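Local coordinates for probable benzoylformate decarboxylase (Rhodococcus jostii, PDB 7ORX), which is one of the thiamine diphosphate-dependent enzymes and binds thiamine diphosphate and a sodium ion in an assembly of four chains, at residues Y90-L95 and V301-G306; L150-G155 and V182-S187; E504-A509 and I522-N527. One frame throughout, in Å; residues are numbered along the deposited sequence.

Contact 1: residues Y90-L95 and V301-G306; sequences YSHSPL and VTDDGG
The imidazole of His-92 meets the carboxylate of Asp-304, and this meeting accounts for most of the small surface buried here. Asp-304 OD2 approaches the ring edge-on, with the carboxylate turned 67° from the ring plane, although the very close fit at CE1 is doubtful. NE2 stands 3.3 Å from Asp-304 OD2, but the angle is too poor for a hydrogen bond; NE2 is hydrogen-bonded instead to the carboxylate of Glu-307, in the first turn of helix 305-310. On the other side of the ring, ND1 probably bonds to the carbonyl oxygen of Lys-154. With an acceptor for each nitrogen and three carboxylates nearby, the histidine may well be held protonated, which would ease the closeness of Asp-304 and Glu-307. Asp-303 adds a looser electrostatic neighbour, its OD1 4.5 Å from His-92 NE2.

The backbone on each side places these groups. His-92 takes positive phi (52°) as the first residue beyond helix 82-90, where a Schellman motif ends that helix and directs the side chain toward 301-306. Asp-304 is the N-cap of helix 305-310: with CG swung anti to the backbone N (chi1 -163°), OD1 accepts a weak bond from Gly-306 N at 3.0 Å, leaving OD2 to face the histidine. Ahead of it, Asp-304 N donates to Thr-302 OG1 at 2.9 Å, an ST turn that bends the chain off strand 297-302. Thus a Schellman C-cap from the N-terminal cofactor-binding region faces a capped helix start in the Rossmann-like central region, a polar junction between two alpha/beta units.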
loop_
_atom_site.group_PDB
_atom_site.type_symbol
_atom_site.label_atom_id
_atom_site.label_comp_id
_atom_site.label_asym_id
_atom_site.label_seq_id
_atom_site.Cartn_x
_atom_site.Cartn_y
_atom_site.Cartn_z
ATOM N N TYR C 90 -18.334 5.793 -4.525
ATOM C CA TYR C 90 -18.962 7.138 -4.690
ATOM C C TYR C 90 -20.476 7.059 -4.481
ATOM O O TYR C 90 -21.048 8.089 -4.180
ATOM C CB TYR C 90 -18.497 7.763 -5.994
ATOM C CG TYR C 90 -17.050 8.164 -5.947
ATOM C CD1 TYR C 90 -16.663 9.286 -5.242
ATOM C CD2 TYR C 90 -16.057 7.416 -6.568
ATOM C CE1 TYR C 90 -15.335 9.672 -5.169
ATOM C CE2 TYR C 90 -14.723 7.794 -6.513
ATOM C CZ TYR C 90 -14.356 8.928 -5.809
ATOM O OH TYR C 90 -13.031 9.277 -5.684
ATOM N N SER C 91 -21.078 5.875 -4.543
ATOM C CA SER C 91 -22.519 5.688 -4.274
ATOM C C SER C 91 -22.764 5.333 -2.805
ATOM O O SER C 91 -23.938 5.170 -2.435
ATOM C CB SER C 91 -23.128 4.679 -5.212
ATOM O OG SER C 91 -22.706 3.352 -4.976
ATOM N N HIS C 92 -21.688 5.227 -2.007
ATOM C CA HIS C 92 -21.745 4.895 -0.557
ATOM C C HIS C 92 -22.574 3.627 -0.400
ATOM O O HIS C 92 -23.564 3.641 0.388
ATOM C CB HIS C 92 -22.293 6.074 0.287
ATOM C CG HIS C 92 -21.422 7.284 0.266
ATOM N ND1 HIS C 92 -20.076 7.207 0.499
ATOM C CD2 HIS C 92 -21.723 8.588 0.116
ATOM C CE1 HIS C 92 -19.560 8.413 0.414
ATOM N NE2 HIS C 92 -20.556 9.282 0.187
ATOM N N SER C 93 -22.164 2.595 -1.123
ATOM C CA SER C 93 -22.854 1.293 -1.177
ATOM C C SER C 93 -22.174 0.289 -0.258
ATOM O O SER C 93 -20.980 0.007 -0.427
ATOM C CB SER C 93 -22.936 0.805 -2.589
ATOM O OG SER C 93 -24.217 1.161 -3.111
ATOM N N PRO C 94 -22.900 -0.229 0.759
ATOM C CA PRO C 94 -22.331 -1.159 1.724
ATOM C C PRO C 94 -22.186 -2.589 1.224
ATOM O O PRO C 94 -22.712 -3.458 1.836
ATOM C CB PRO C 94 -23.325 -1.085 2.895
ATOM C CG PRO C 94 -24.621 -0.720 2.267
ATOM C CD PRO C 94 -24.271 0.169 1.092
ATOM N N LEU C 95 -21.463 -2.811 0.133
ATOM C CA LEU C 95 -21.121 -4.172 -0.348
ATOM C C LEU C 95 -20.104 -4.793 0.604
ATOM O O LEU C 95 -19.067 -4.160 0.909
ATOM C CB LEU C 95 -20.484 -4.107 -1.734
ATOM C CG LEU C 95 -21.322 -3.448 -2.826
ATOM C CD1 LEU C 95 -20.637 -3.624 -4.196
ATOM C CD2 LEU C 95 -22.719 -4.040 -2.870
ATOM N N VAL C 301 -23.951 20.175 3.970
ATOM C CA VAL C 301 -24.369 19.157 4.975
ATOM C C VAL C 301 -24.111 17.758 4.408
ATOM O O VAL C 301 -24.689 17.463 3.389
ATOM C CB VAL C 301 -25.836 19.342 5.398
ATOM C CG1 VAL C 301 -26.230 18.284 6.418
ATOM C CG2 VAL C 301 -26.069 20.739 5.934
ATOM N N THR C 302 -23.333 16.903 5.085
ATOM C CA THR C 302 -22.929 15.597 4.508
ATOM C C THR C 302 -22.668 14.584 5.629
ATOM O O THR C 302 -22.130 14.967 6.667
ATOM C CB THR C 302 -21.768 15.814 3.523
ATOM O OG1 THR C 302 -21.180 14.575 3.151
ATOM C CG2 THR C 302 -20.640 16.622 4.104
ATOM N N ASP C 303 -23.072 13.333 5.410
ATOM C CA ASP C 303 -22.665 12.159 6.209
ATOM C C ASP C 303 -21.161 11.942 6.072
ATOM O O ASP C 303 -20.591 11.371 6.998
ATOM C CB ASP C 303 -23.427 10.867 5.858
ATOM C CG ASP C 303 -24.171 10.725 4.503
ATOM O OD1 ASP C 303 -23.513 10.581 3.389
ATOM O OD2 ASP C 303 -25.430 10.658 4.549
ATOM N N ASP C 304 -20.531 12.366 4.973
ATOM C CA ASP C 304 -19.135 11.975 4.611
ATOM C C ASP C 304 -18.147 13.050 5.100
ATOM O O ASP C 304 -18.092 14.146 4.469
ATOM C CB ASP C 304 -18.979 11.682 3.115
ATOM C CG ASP C 304 -17.719 10.892 2.717
ATOM O OD1 ASP C 304 -16.714 10.848 3.517
ATOM O OD2 ASP C 304 -17.713 10.306 1.583
ATOM N N GLY C 305 -17.354 12.747 6.136
ATOM C CA GLY C 305 -16.311 13.672 6.584
ATOM C C GLY C 305 -15.284 13.938 5.505
ATOM O O GLY C 305 -14.786 15.060 5.432
ATOM N N GLY C 306 -14.970 12.946 4.672
ATOM C CA GLY C 306 -14.084 13.098 3.496
ATOM C C GLY C 306 -14.558 14.191 2.556
ATOM O O GLY C 306 -13.738 15.031 2.180
#

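Contact 2: residues L150-G155 and V182-S187; sequences LLPAKG and VHSAAS
Pro-152 lays the CG-CD side of its ring against the hydroxymethyl group of Ser-184, both ring carbons coming 3.3 Å from Ser-184 OG. The contact sets a loop of the N-terminal parallel alpha/beta sheet, between helix 138-149 and strand 157-162, against strand 181-184, which comes before the second parallel sheet along the chain. That strand also serves the assembly: Val-182, His-183 and Ser-184 form a parallel beta ladder with a strand of the third subunit, so a sheet continues across the interface.

Strand alternation sorts the side chains. Val-182 and Ser-184 point toward the loop, whereas His-183 points away from it and hydrogen-bonds Glu-315 of the third subunit. Valine is a natural choice for an extended chain with an apolar neighbour, and serine is small enough to let the proline ring come close. Proline, in turn, presents a compact apolar edge on a tight loop, where the peptide bond from it to Ala-153 is modelled as cis.

Leu-151 makes the second half of the contact. Its CB does not aim straight at the strand, but the branch carrying CD1 reaches across to it, and the methyl touches both Val-182 and Ser-184, 3.5 Å from Ser-184 OG. The same leucine packs on Gly-305 of the third subunit, and Val-182 rests on Ala-308 of that subunit, so the apolar patch is closed partly by a second copy of the protein.

The leucine and valine side chains cross at about a right angle. Because Val-182 holds CG1 anti to its own nitrogen (chi1 172°), this methyl is the branch that meets the leucine, with Leu-151 CD1 and Val-182 CG1 3.7 Å apart.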
loop_
_atom_site.group_PDB
_atom_site.type_symbol
_atom_site.label_atom_id
_atom_site.label_comp_id
_atom_site.label_asym_id
_atom_site.label_seq_id
_atom_site.Cartn_x
_atom_site.Cartn_y
_atom_site.Cartn_z
ATOM N N LEU C 150 -21.631 -0.367 6.949
ATOM C CA LEU C 150 -22.875 0.393 7.243
ATOM C C LEU C 150 -22.600 1.643 8.060
ATOM O O LEU C 150 -23.553 2.387 8.376
ATOM C CB LEU C 150 -23.861 -0.496 7.989
ATOM C CG LEU C 150 -24.369 -1.677 7.179
ATOM C CD1 LEU C 150 -24.909 -2.772 8.068
ATOM C CD2 LEU C 150 -25.430 -1.239 6.193
ATOM N N LEU C 151 -21.347 1.898 8.353
ATOM C CA LEU C 151 -20.981 3.031 9.245
ATOM C C LEU C 151 -20.800 4.266 8.375
ATOM O O LEU C 151 -20.035 4.203 7.418
ATOM C CB LEU C 151 -19.695 2.670 9.996
ATOM C CG LEU C 151 -19.681 2.953 11.489
ATOM C CD1 LEU C 151 -21.041 2.711 12.139
ATOM C CD2 LEU C 151 -18.590 2.106 12.107
ATOM N N PRO C 152 -21.517 5.386 8.642
ATOM C CA PRO C 152 -21.192 6.665 8.012
ATOM C C PRO C 152 -19.677 6.821 7.977
ATOM O O PRO C 152 -19.031 6.637 9.002
ATOM C CB PRO C 152 -21.827 7.710 8.943
ATOM C CG PRO C 152 -22.559 6.906 10.016
ATOM C CD PRO C 152 -22.703 5.480 9.508
ATOM N N ALA C 153 -19.078 7.065 6.799
ATOM C CA ALA C 153 -19.719 7.127 5.492
ATOM C C ALA C 153 -19.735 5.751 4.841
ATOM O O ALA C 153 -18.608 5.181 4.630
ATOM C CB ALA C 153 -18.918 8.028 4.625
ATOM N N LYS C 154 -20.929 5.271 4.471
ATOM C CA LYS C 154 -21.107 3.865 4.064
ATOM C C LYS C 154 -20.174 3.526 2.900
ATOM O O LYS C 154 -19.729 4.415 2.206
ATOM C CB LYS C 154 -22.583 3.661 3.797
ATOM C CG LYS C 154 -23.406 3.188 4.965
ATOM C CD LYS C 154 -24.905 3.518 4.870
ATOM C CE LYS C 154 -25.298 4.582 5.895
ATOM N NZ LYS C 154 -26.080 5.722 5.324
ATOM N N GLY C 155 -19.853 2.253 2.685
ATOM C CA GLY C 155 -18.974 1.872 1.566
ATOM C C GLY C 155 -18.547 0.413 1.581
ATOM O O GLY C 155 -18.789 -0.351 2.505
ATOM N N VAL C 182 -24.365 -2.042 16.259
ATOM C CA VAL C 182 -23.610 -0.759 16.215
ATOM C C VAL C 182 -24.583 0.326 15.771
ATOM O O VAL C 182 -25.052 0.208 14.679
ATOM C CB VAL C 182 -22.456 -0.863 15.205
ATOM C CG1 VAL C 182 -21.799 0.478 14.995
ATOM C CG2 VAL C 182 -21.406 -1.891 15.599
ATOM N N HIS C 183 -24.851 1.346 16.562
ATOM C CA HIS C 183 -25.729 2.487 16.196
ATOM C C HIS C 183 -24.891 3.732 15.895
ATOM O O HIS C 183 -23.968 3.964 16.648
ATOM C CB HIS C 183 -26.713 2.758 17.349
ATOM C CG HIS C 183 -27.420 1.529 17.813
ATOM N ND1 HIS C 183 -28.116 0.723 16.950
ATOM C CD2 HIS C 183 -27.511 0.936 19.014
ATOM C CE1 HIS C 183 -28.593 -0.313 17.608
ATOM N NE2 HIS C 183 -28.236 -0.213 18.863
ATOM N N SER C 184 -25.216 4.534 14.871
ATOM C CA SER C 184 -24.640 5.894 14.663
ATOM C C SER C 184 -25.563 6.944 15.261
ATOM O O SER C 184 -26.757 6.823 15.007
ATOM C CB SER C 184 -24.408 6.155 13.216
ATOM O OG SER C 184 -23.537 5.161 12.693
ATOM N N ALA C 185 -25.033 7.906 16.038
ATOM C CA ALA C 185 -25.712 9.190 16.342
ATOM C C ALA C 185 -26.509 9.583 15.087
ATOM O O ALA C 185 -25.862 9.824 14.010
ATOM C CB ALA C 185 -24.732 10.284 16.690
ATOM N N ALA C 186 -27.852 9.595 15.186
ATOM C CA ALA C 186 -28.796 10.015 14.117
ATOM C C ALA C 186 -29.311 11.443 14.404
ATOM O O ALA C 186 -30.532 11.681 14.169
ATOM C CB ALA C 186 -29.928 9.012 13.983
ATOM N N SER C 187 -28.438 12.361 14.875
ATOM C CA SER C 187 -28.689 13.831 14.972
ATOM C C SER C 187 -27.429 14.626 15.404
ATOM O O SER C 187 -26.311 14.012 15.628
ATOM C CB SER C 187 -29.870 14.131 15.890
ATOM O OG SER C 187 -30.684 15.158 15.343
#

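Contact 3: residues E504-A509 and I522-N527; sequences EDFTTA and IEVRTN
A beta-alpha-beta unit of the C-terminal cofactor-binding domain, strand 496-500, helix 503-515 and strand 520-525, packs its helix here on the strand that closes it. The short segments run nearly antiparallel (165°), their axes 10.0 Å apart at closest approach. Phe-506 bridges the gap. With CG anti to the backbone N (chi1 175°), the ring leans over toward the strand and offers its CD1-CE1 side to two branched residues. Ile-522 CG2 sits at the ring edge, 4.0 Å from Phe-506 CD1, and Val-524 CG2 comes in obliquely, 3.8 Å from the same carbon.

One turn further along the helix, Ala-509 points toward the strand, and its small methyl lets the backbones approach. Ala-509 CB lies 4.2 Å from Ile-522 CG1, while Ile-522 CD1 reaches the backbone of Ala-509, 3.9 Å from its C. Beta-branched isoleucine and valine favour the extended chain, and as alternate strand residues they share the face turned to the helix. Helix 358-368 supplies Leu-361, Leu-364 and Val-365 to the phenylalanine ring, which also meets Phe-510.

Every group meeting across this face is hydrocarbon except the backbone of Ala-509, so dispersion and the exclusion of water hold helix to sheet, and side-chain shape rather than directional bonding probably sets their spacing.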
loop_
_atom_site.group_PDB
_atom_site.type_symbol
_atom_site.label_atom_id
_atom_site.label_comp_id
_atom_site.label_asym_id
_atom_site.label_seq_id
_atom_site.Cartn_x
_atom_site.Cartn_y
_atom_site.Cartn_z
ATOM N N GLU C 504 -43.750 4.768 -33.307
ATOM C CA GLU C 504 -44.947 3.871 -33.315
ATOM C C GLU C 504 -44.463 2.488 -32.853
ATOM O O GLU C 504 -45.089 1.937 -31.932
ATOM C CB GLU C 504 -45.656 3.928 -34.681
ATOM C CG GLU C 504 -46.822 2.949 -34.923
ATOM C CD GLU C 504 -46.950 2.340 -36.347
ATOM O OE1 GLU C 504 -46.303 2.859 -37.311
ATOM O OE2 GLU C 504 -47.716 1.341 -36.543
ATOM N N ASP C 505 -43.370 1.984 -33.444
ATOM C CA ASP C 505 -42.819 0.629 -33.154
ATOM C C ASP C 505 -42.274 0.582 -31.724
ATOM O O ASP C 505 -42.355 -0.472 -31.094
ATOM C CB ASP C 505 -41.584 0.226 -33.968
ATOM C CG ASP C 505 -41.663 0.215 -35.485
ATOM O OD1 ASP C 505 -42.739 -0.144 -36.042
ATOM O OD2 ASP C 505 -40.590 0.519 -36.102
ATOM N N PHE C 506 -41.631 1.652 -31.280
ATOM C CA PHE C 506 -41.124 1.732 -29.901
ATOM C C PHE C 506 -42.307 1.655 -28.933
ATOM O O PHE C 506 -42.242 0.824 -28.021
ATOM C CB PHE C 506 -40.330 2.998 -29.601
ATOM C CG PHE C 506 -39.969 3.015 -28.146
ATOM C CD1 PHE C 506 -38.982 2.177 -27.669
ATOM C CD2 PHE C 506 -40.703 3.762 -27.242
ATOM C CE1 PHE C 506 -38.710 2.116 -26.310
ATOM C CE2 PHE C 506 -40.419 3.707 -25.880
ATOM C CZ PHE C 506 -39.430 2.875 -25.410
ATOM N N THR C 507 -43.342 2.475 -29.111
ATOM C CA THR C 507 -44.503 2.518 -28.183
ATOM C C THR C 507 -45.080 1.105 -28.046
ATOM O O THR C 507 -45.435 0.718 -26.942
ATOM C CB THR C 507 -45.582 3.515 -28.634
ATOM O OG1 THR C 507 -45.053 4.819 -28.433
ATOM C CG2 THR C 507 -46.909 3.339 -27.924
ATOM N N THR C 508 -45.120 0.341 -29.134
ATOM C CA THR C 508 -45.642 -1.057 -29.207
ATOM C C THR C 508 -44.721 -1.986 -28.403
ATOM O O THR C 508 -45.228 -2.634 -27.473
ATOM C CB THR C 508 -45.794 -1.527 -30.659
ATOM O OG1 THR C 508 -46.824 -0.741 -31.271
ATOM C CG2 THR C 508 -46.144 -2.995 -30.793
ATOM N N ALA C 509 -43.432 -2.060 -28.768
ATOM C CA ALA C 509 -42.417 -2.950 -28.154
ATOM C C ALA C 509 -42.362 -2.691 -26.642
ATOM O O ALA C 509 -42.276 -3.669 -25.888
ATOM C CB ALA C 509 -41.077 -2.770 -28.842
ATOM N N ILE C 522 -35.130 -3.925 -25.725
ATOM C CA ILE C 522 -35.502 -3.156 -26.942
ATOM C C ILE C 522 -34.258 -2.428 -27.416
ATOM O O ILE C 522 -33.761 -1.642 -26.662
ATOM C CB ILE C 522 -36.612 -2.167 -26.602
ATOM C CG1 ILE C 522 -37.883 -2.890 -26.182
ATOM C CG2 ILE C 522 -36.863 -1.236 -27.747
ATOM C CD1 ILE C 522 -38.784 -2.030 -25.324
ATOM N N GLU C 523 -33.793 -2.673 -28.637
ATOM C CA GLU C 523 -32.678 -1.909 -29.226
ATOM C C GLU C 523 -33.314 -0.773 -30.001
ATOM O O GLU C 523 -33.988 -1.054 -30.934
ATOM C CB GLU C 523 -31.812 -2.793 -30.108
ATOM C CG GLU C 523 -30.674 -2.034 -30.749
ATOM C CD GLU C 523 -29.877 -2.813 -31.804
ATOM O OE1 GLU C 523 -30.072 -4.051 -31.909
ATOM O OE2 GLU C 523 -29.049 -2.192 -32.532
ATOM N N VAL C 524 -33.200 0.455 -29.548
ATOM C CA VAL C 524 -33.730 1.652 -30.247
ATOM C C VAL C 524 -32.580 2.197 -31.066
ATOM O O VAL C 524 -31.537 2.403 -30.488
ATOM C CB VAL C 524 -34.207 2.729 -29.264
ATOM C CG1 VAL C 524 -34.681 3.964 -29.991
ATOM C CG2 VAL C 524 -35.285 2.199 -28.344
ATOM N N ARG C 525 -32.781 2.444 -32.349
ATOM C CA ARG C 525 -31.825 3.205 -33.178
ATOM C C ARG C 525 -32.040 4.684 -32.853
ATOM O O ARG C 525 -33.179 5.175 -33.013
ATOM C CB ARG C 525 -32.033 2.885 -34.662
ATOM C CG ARG C 525 -30.816 3.202 -35.508
ATOM C CD ARG C 525 -31.059 4.390 -36.413
ATOM N NE ARG C 525 -31.506 3.986 -37.753
ATOM C CZ ARG C 525 -30.754 3.954 -38.863
ATOM N NH1 ARG C 525 -29.473 4.288 -38.819
ATOM N NH2 ARG C 525 -31.292 3.591 -40.025
ATOM N N THR C 526 -30.993 5.365 -32.386
ATOM C CA THR C 526 -31.034 6.792 -31.961
ATOM C C THR C 526 -30.117 7.631 -32.851
ATOM O O THR C 526 -29.236 7.033 -33.533
ATOM C CB THR C 526 -30.646 6.965 -30.486
ATOM O OG1 THR C 526 -29.328 6.453 -30.309
ATOM C CG2 THR C 526 -31.611 6.285 -29.537
ATOM N N ASN C 527 -30.328 8.952 -32.848
ATOM C CA ASN C 527 -29.556 9.936 -33.655
ATOM C C ASN C 527 -28.588 10.697 -32.753
ATOM O O ASN C 527 -29.002 11.203 -31.620
ATOM C CB ASN C 527 -30.437 10.968 -34.360
ATOM C CG ASN C 527 -31.687 10.354 -34.946
ATOM O OD1 ASN C 527 -31.625 9.327 -35.641
ATOM N ND2 ASN C 527 -32.817 10.968 -34.641
#

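Contact 2 is nested along the chain inside the loop closed by contact 1, and contact 3 follows both. The first two have centres 10 Å apart and touch: Pro-94 packs on Leu-150 and Asp-304 on Ala-153, so loop 150-155, one side of contact 2, also borders contact 1. Together they join loops flanking the N-terminal sheet to the central sheet and to the connecting strand that reaches a neighbouring subunit. Contact 3 stands apart within the C-terminal sheet, its centre 37 Å from contact 1 and 44 Å from contact 2, on the opposite side of the chain's centre from the latter. Junctions between domains and subunits are thus separate from the hydrophobic core of a single domain.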